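Local coordinates for protein hydrolase, haloacid dehalogenase-like family (Pseudomonas syringae pv. tomato, PDB 3S6J) that is a calcium-binding hydrolase of the haloacid dehalogenase-like family that probably acts as a sugar phosphatase, at residues E[14-19]-E[188-193]; E[45-50]-E[173-178]. All blocks are in the same frame, centred on the assembly; numbering follows the deposited sequence.

Contact 1. Residues E[14-19]-E[188-193]; sequences DGTLTD and VGLLSG. With CA (calcium ion), chain M.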
loop_
_atom_site.group_PDB
_atom_site.type_symbol
_atom_site.label_atom_id
_atom_site.label_comp_id
_atom_site.label_asym_id
_atom_site.label_seq_id
_atom_site.Cartn_x
_atom_site.Cartn_y
_atom_site.Cartn_z
ATOM N N ASP E 14 -7.505 -10.818 -6.696
ATOM C CA ASP E 14 -6.583 -10.383 -5.662
ATOM C C ASP E 14 -6.694 -8.857 -5.433
ATOM O O ASP E 14 -6.306 -8.076 -6.288
ATOM C CB ASP E 14 -5.186 -10.839 -6.117
ATOM C CG ASP E 14 -4.051 -10.122 -5.423
ATOM O OD1 ASP E 14 -3.174 -9.602 -6.146
ATOM O OD2 ASP E 14 -3.999 -10.103 -4.176
ATOM N N GLY E 15 -7.264 -8.443 -4.299
ATOM C CA GLY E 15 -7.362 -7.032 -3.954
ATOM C C GLY E 15 -8.733 -6.462 -4.239
ATOM O O GLY E 15 -9.053 -5.336 -3.850
ATOM N N THR E 16 -9.559 -7.257 -4.903
ATOM C CA THR E 16 -10.839 -6.786 -5.399
ATOM C C THR E 16 -11.955 -7.590 -4.733
ATOM O O THR E 16 -12.904 -7.009 -4.189
ATOM C CB THR E 16 -10.908 -6.896 -6.943
ATOM O OG1 THR E 16 -9.955 -5.994 -7.546
ATOM C CG2 THR E 16 -12.320 -6.603 -7.461
ATOM N N LEU E 17 -11.833 -8.920 -4.764
ATOM C CA LEU E 17 -12.759 -9.792 -4.032
ATOM C C LEU E 17 -12.124 -10.417 -2.768
ATOM O O LEU E 17 -12.814 -10.673 -1.787
ATOM C CB LEU E 17 -13.351 -10.875 -4.945
ATOM C CG LEU E 17 -14.130 -10.384 -6.163
ATOM C CD1 LEU E 17 -14.377 -11.508 -7.191
ATOM C CD2 LEU E 17 -15.434 -9.709 -5.754
ATOM N N THR E 18 -10.813 -10.652 -2.798
ATOM C CA THR E 18 -10.106 -11.152 -1.630
ATOM C C THR E 18 -9.040 -10.170 -1.177
ATOM O O THR E 18 -8.363 -9.538 -2.007
ATOM C CB THR E 18 -9.398 -12.507 -1.904
ATOM O OG1 THR E 18 -8.622 -12.411 -3.103
ATOM C CG2 THR E 18 -10.408 -13.627 -2.035
ATOM N N ASP E 19 -8.857 -10.081 0.139
ATOM C CA ASP E 19 -7.848 -9.196 0.718
ATOM C C ASP E 19 -6.455 -9.833 0.648
ATOM O O ASP E 19 -5.918 -10.304 1.659
ATOM C CB ASP E 19 -8.220 -8.844 2.151
ATOM C CG ASP E 19 -7.399 -7.711 2.705
ATOM O OD1 ASP E 19 -6.523 -7.198 1.973
ATOM O OD2 ASP E 19 -7.640 -7.335 3.881
ATOM N N VAL E 188 -14.315 0.416 -13.207
ATOM C CA VAL E 188 -14.703 0.861 -11.874
ATOM C C VAL E 188 -13.638 0.368 -10.900
ATOM O O VAL E 188 -13.266 -0.817 -10.926
ATOM C CB VAL E 188 -16.083 0.305 -11.483
ATOM C CG1 VAL E 188 -16.320 0.437 -9.987
ATOM C CG2 VAL E 188 -17.175 1.028 -12.267
ATOM N N GLY E 189 -13.133 1.274 -10.063
ATOM C CA GLY E 189 -12.006 0.956 -9.207
ATOM C C GLY E 189 -12.377 0.818 -7.741
ATOM O O GLY E 189 -13.274 1.524 -7.262
ATOM N N LEU E 190 -11.681 -0.083 -7.047
ATOM C CA LEU E 190 -11.858 -0.320 -5.609
ATOM C C LEU E 190 -10.587 0.049 -4.853
ATOM O O LEU E 190 -9.466 -0.230 -5.318
ATOM C CB LEU E 190 -12.175 -1.792 -5.340
ATOM C CG LEU E 190 -13.627 -2.290 -5.378
ATOM C CD1 LEU E 190 -14.409 -1.665 -6.489
ATOM C CD2 LEU E 190 -13.730 -3.835 -5.412
ATOM N N LEU E 191 -10.757 0.651 -3.679
ATOM C CA LEU E 191 -9.634 1.048 -2.838
ATOM C C LEU E 191 -9.015 -0.124 -2.062
ATOM O O LEU E 191 -7.985 0.042 -1.392
ATOM C CB LEU E 191 -10.067 2.143 -1.854
ATOM C CG LEU E 191 -10.709 3.407 -2.451
ATOM C CD1 LEU E 191 -11.088 4.382 -1.331
ATOM C CD2 LEU E 191 -9.751 4.075 -3.451
ATOM N N SER E 192 -9.628 -1.303 -2.163
ATOM C CA SER E 192 -9.265 -2.430 -1.298
ATOM C C SER E 192 -7.910 -3.090 -1.633
ATOM O O SER E 192 -7.409 -3.930 -0.865
ATOM C CB SER E 192 -10.399 -3.465 -1.238
ATOM O OG SER E 192 -10.941 -3.731 -2.519
ATOM N N GLY E 193 -7.322 -2.694 -2.760
ATOM C CA GLY E 193 -5.992 -3.156 -3.141
ATOM C C GLY E 193 -4.901 -2.161 -2.775
ATOM O O GLY E 193 -3.740 -2.304 -3.163
HETATM CA CA CA M . -5.644 -6.897 -8.285
HETATM O O HOH W 1 -3.711 -8.506 -8.708
HETATM O O HOH W 2 -5.996 -6.698 -0.875
HETATM O O HOH W 3 -7.093 -4.542 1.907
HETATM O O HOH W 4 -3.654 -5.462 -7.230
HETATM O O HOH W 5 -5.166 -6.068 -10.512
#

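Contact 2. Residues E[45-50]-E[173-178]; sequences HRKIGM and AIWDML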
loop_
_atom_site.group_PDB
_atom_site.type_symbol
_atom_site.label_atom_id
_atom_site.label_comp_id
_atom_site.label_asym_id
_atom_site.label_seq_id
_atom_site.Cartn_x
_atom_site.Cartn_y
_atom_site.Cartn_z
ATOM N N HIS E 45 4.298 -2.848 -4.736
ATOM C CA HIS E 45 2.844 -2.680 -4.568
ATOM C C HIS E 45 2.267 -1.984 -5.797
ATOM O O HIS E 45 1.157 -2.288 -6.232
ATOM C CB HIS E 45 2.539 -1.872 -3.286
ATOM C CG HIS E 45 1.088 -1.853 -2.891
ATOM N ND1 HIS E 45 0.654 -1.296 -1.715
ATOM C CD2 HIS E 45 -0.017 -2.348 -3.514
ATOM C CE1 HIS E 45 -0.662 -1.446 -1.617
ATOM N NE2 HIS E 45 -1.084 -2.077 -2.698
ATOM N N ARG E 46 3.033 -1.061 -6.370
ATOM C CA ARG E 46 2.601 -0.327 -7.566
ATOM C C ARG E 46 2.306 -1.241 -8.758
ATOM O O ARG E 46 1.485 -0.906 -9.612
ATOM C CB ARG E 46 3.682 0.672 -7.998
ATOM C CG ARG E 46 3.646 2.025 -7.313
ATOM C CD ARG E 46 4.188 3.118 -8.266
ATOM N NE ARG E 46 5.488 2.788 -8.873
ATOM C CZ ARG E 46 6.339 3.695 -9.371
ATOM N NH1 ARG E 46 6.040 4.992 -9.338
ATOM N NH2 ARG E 46 7.495 3.311 -9.900
ATOM N N LYS E 47 3.002 -2.374 -8.839
ATOM C CA LYS E 47 2.901 -3.256 -10.003
ATOM C C LYS E 47 1.936 -4.435 -9.802
ATOM O O LYS E 47 1.647 -5.186 -10.737
ATOM C CB LYS E 47 4.279 -3.811 -10.389
ATOM C CG LYS E 47 5.405 -2.786 -10.489
ATOM C CD LYS E 47 5.159 -1.719 -11.558
ATOM C CE LYS E 47 6.457 -0.969 -11.895
ATOM N NZ LYS E 47 6.212 0.305 -12.646
ATOM N N ILE E 48 1.467 -4.634 -8.584
ATOM C CA ILE E 48 0.560 -5.746 -8.317
ATOM C C ILE E 48 -0.691 -5.622 -9.195
ATOM O O ILE E 48 -1.392 -4.595 -9.183
ATOM C CB ILE E 48 0.202 -5.842 -6.807
ATOM C CG1 ILE E 48 1.478 -6.025 -5.978
ATOM C CG2 ILE E 48 -0.772 -6.989 -6.542
ATOM C CD1 ILE E 48 2.260 -7.314 -6.273
ATOM N N GLY E 49 -0.951 -6.671 -9.969
ATOM C CA GLY E 49 -2.024 -6.661 -10.947
ATOM C C GLY E 49 -1.491 -6.898 -12.356
ATOM O O GLY E 49 -2.231 -7.358 -13.224
HETATM N N MSE E 50 -0.221 -6.570 -12.593
HETATM C CA MSE E 50 0.470 -7.010 -13.818
HETATM C C MSE E 50 0.792 -8.483 -13.697
HETATM O O MSE E 50 0.925 -8.992 -12.584
HETATM C CB MSE E 50 1.794 -6.278 -14.015
HETATM C CG MSE E 50 1.706 -4.777 -14.150
HETATM SE SE MSE E 50 3.396 -4.103 -14.859
HETATM C CE MSE E 50 2.737 -2.624 -15.941
ATOM N N ALA E 173 -6.624 -2.069 -9.297
ATOM C CA ALA E 173 -5.324 -1.577 -9.725
ATOM C C ALA E 173 -5.379 -0.722 -10.999
ATOM O O ALA E 173 -6.250 -0.889 -11.864
ATOM C CB ALA E 173 -4.338 -2.747 -9.873
ATOM N N ILE E 174 -4.452 0.221 -11.076
ATOM C CA ILE E 174 -4.188 0.991 -12.280
ATOM C C ILE E 174 -4.280 0.052 -13.485
ATOM O O ILE E 174 -4.913 0.354 -14.493
ATOM C CB ILE E 174 -2.765 1.619 -12.157
ATOM C CG1 ILE E 174 -2.827 2.934 -11.356
ATOM C CG2 ILE E 174 -2.131 1.832 -13.500
ATOM C CD1 ILE E 174 -1.424 3.412 -10.866
ATOM N N TRP E 175 -3.677 -1.123 -13.338
ATOM C CA TRP E 175 -3.579 -2.096 -14.419
ATOM C C TRP E 175 -4.905 -2.652 -14.907
ATOM O O TRP E 175 -5.041 -2.890 -16.088
ATOM C CB TRP E 175 -2.600 -3.204 -14.019
ATOM C CG TRP E 175 -1.442 -2.584 -13.325
ATOM C CD1 TRP E 175 -1.096 -2.728 -12.019
ATOM C CD2 TRP E 175 -0.522 -1.635 -13.885
ATOM N NE1 TRP E 175 0.001 -1.959 -11.737
ATOM C CE2 TRP E 175 0.376 -1.276 -12.866
ATOM C CE3 TRP E 175 -0.366 -1.062 -15.156
ATOM C CZ2 TRP E 175 1.429 -0.370 -13.070
ATOM C CZ3 TRP E 175 0.684 -0.175 -15.364
ATOM C CH2 TRP E 175 1.565 0.167 -14.321
ATOM N N ASP E 176 -5.876 -2.836 -14.008
ATOM C CA ASP E 176 -7.244 -3.234 -14.384
ATOM C C ASP E 176 -7.938 -2.137 -15.175
ATOM O O ASP E 176 -8.630 -2.407 -16.156
ATOM C CB ASP E 176 -8.113 -3.520 -13.139
ATOM C CG ASP E 176 -7.633 -4.718 -12.336
ATOM O OD1 ASP E 176 -7.024 -4.493 -11.273
ATOM O OD2 ASP E 176 -7.878 -5.879 -12.741
HETATM N N MSE E 177 -7.769 -0.897 -14.724
HETATM C CA MSE E 177 -8.408 0.246 -15.359
HETATM C C MSE E 177 -7.823 0.503 -16.745
HETATM O O MSE E 177 -8.558 0.712 -17.710
HETATM C CB MSE E 177 -8.287 1.498 -14.479
HETATM C CG MSE E 177 -8.994 1.399 -13.131
HETATM SE SE MSE E 177 -10.881 0.871 -13.344
HETATM C CE MSE E 177 -10.712 -1.010 -12.897
ATOM N N LEU E 178 -6.495 0.489 -16.816
ATOM C CA LEU E 178 -5.776 0.578 -18.072
ATOM C C LEU E 178 -6.272 -0.486 -19.073
ATOM O O LEU E 178 -6.684 -0.152 -20.196
ATOM C CB LEU E 178 -4.269 0.437 -17.809
ATOM C CG LEU E 178 -3.366 1.688 -17.859
ATOM C CD1 LEU E 178 -4.063 2.995 -17.595
ATOM C CD2 LEU E 178 -2.152 1.545 -16.959
#

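Contact 1. Residues E[14-19]-E[188-193]
Gly15 and Ser192 join two loops in a buried contact at the C-terminal ends of the strands of the parallel sheet in the Rossmann-type HAD-like hydrolase domain, the C-terminal part of a longer protein: the turn that follows strand 8-11 and carries the rest of the DxDx(T/V) motif meets the loop leaving strand 186-190. A single direct hydrogen bond spans the gap, from Ser192 OG to Gly15 O at 2.8 Å. The serine hydroxyl sits between its own backbone N and carbonyl carbon (chi1 44°), which turns it toward Gly15, and it reaches the carbonyl from 24° outside the carbonyl plane. Gly193 N is also near Gly15 O, but its angle is too poor for a bond. Gly15, at phi 100°, lies close against Gly193, with CA atoms 4.2 Å apart. Beside this polar grip, Leu190 CD2 packs 3.7 Å from Thr16 CG2, the two side chains crossing at about a right angle. Thr16 OG1 is turned to Asp12. Two waters bridge Asp19 OD1 to Ser192 O, while Asp19 OD2 is bonded to the backbone of Met41 of the second subunit. One residue before Gly15, Asp14 O binds calcium at 2.4 Å, and Asp14 OD1 accepts a hydrogen bond from a metal-bound water; Asp12 and Asp172 supply further ligands. Thr16 and Leu190 both rest on Ile170 of strand 167-171, which lies between strands 8-11 and 186-190, while the short strand 18-19 pairs antiparallel with strand 91-92.

Contact 2. Residues E[45-50]-E[173-178]
Arg46 and Trp175 anchor the end of helix 41-47 to the first turn of helix 174-182, which follows the calcium ligand Asp172 in this HAD-type fold. Arg46 contributes its backbone: Trp175 NE1 donates to Arg46 O at 2.8 Å, the oxygen lying 9° out of the indole plane and using a lone pair in its carbonyl plane. The arginine side chain instead forms a salt bridge with Glu62. Lys47 brings its CA within 3.6 Å of Trp175 NE1 and opens a type II beta turn that runs to Met50. Ile48 O lies at the indole edge, 3.4 Å from Trp175 CD1, and also meets Ala173 CB; its side chain packs on Asn24, Val25 and Trp28 of helix 21-34. Gly49, at phi 120°, takes the third position of the turn and makes the nearest CA approach of the two segments, 5.9 Å from Trp175 CA. Met50, a selenomethionine, then lies over one face of the ring in a Met-aromatic contact, while Ile174 CG2 is against the opposite face. At the base of the helix the backbone N-H of Ala173, the N-cap residue, is donated to Asp176 OD1 on its anti lone pair. Met50 SE stands 4.5 Å above the centroid of the six-membered ring, just 6° off its normal, and CE completes a CH-pi contact.

Contact 1 is wholly buried and contact 2 partly so, and along the chain contact 2 is nested inside the loop closed by contact 1. Residues 14-19 with 188-193 tie together loops at the C-terminal ends of sheet strands through a small hydroxyl, glycines and bridging waters, whereas residues 45-50 with 173-178 join two helix ends around one large indole. Helix 174-182 leads directly into strand 186-190, and the contacts also touch: Gly193 O lies 2.7 Å from His45 NE2, probably hydrogen-bonded, and Met177 CE packs 3.2 Å from Val188 O. Both border the calcium held by Asp12, Asp14 and Asp172: contact 1 supplies Asp14 O, while in contact 2 Ile48 touches Asp14 and Ala173 follows Asp172.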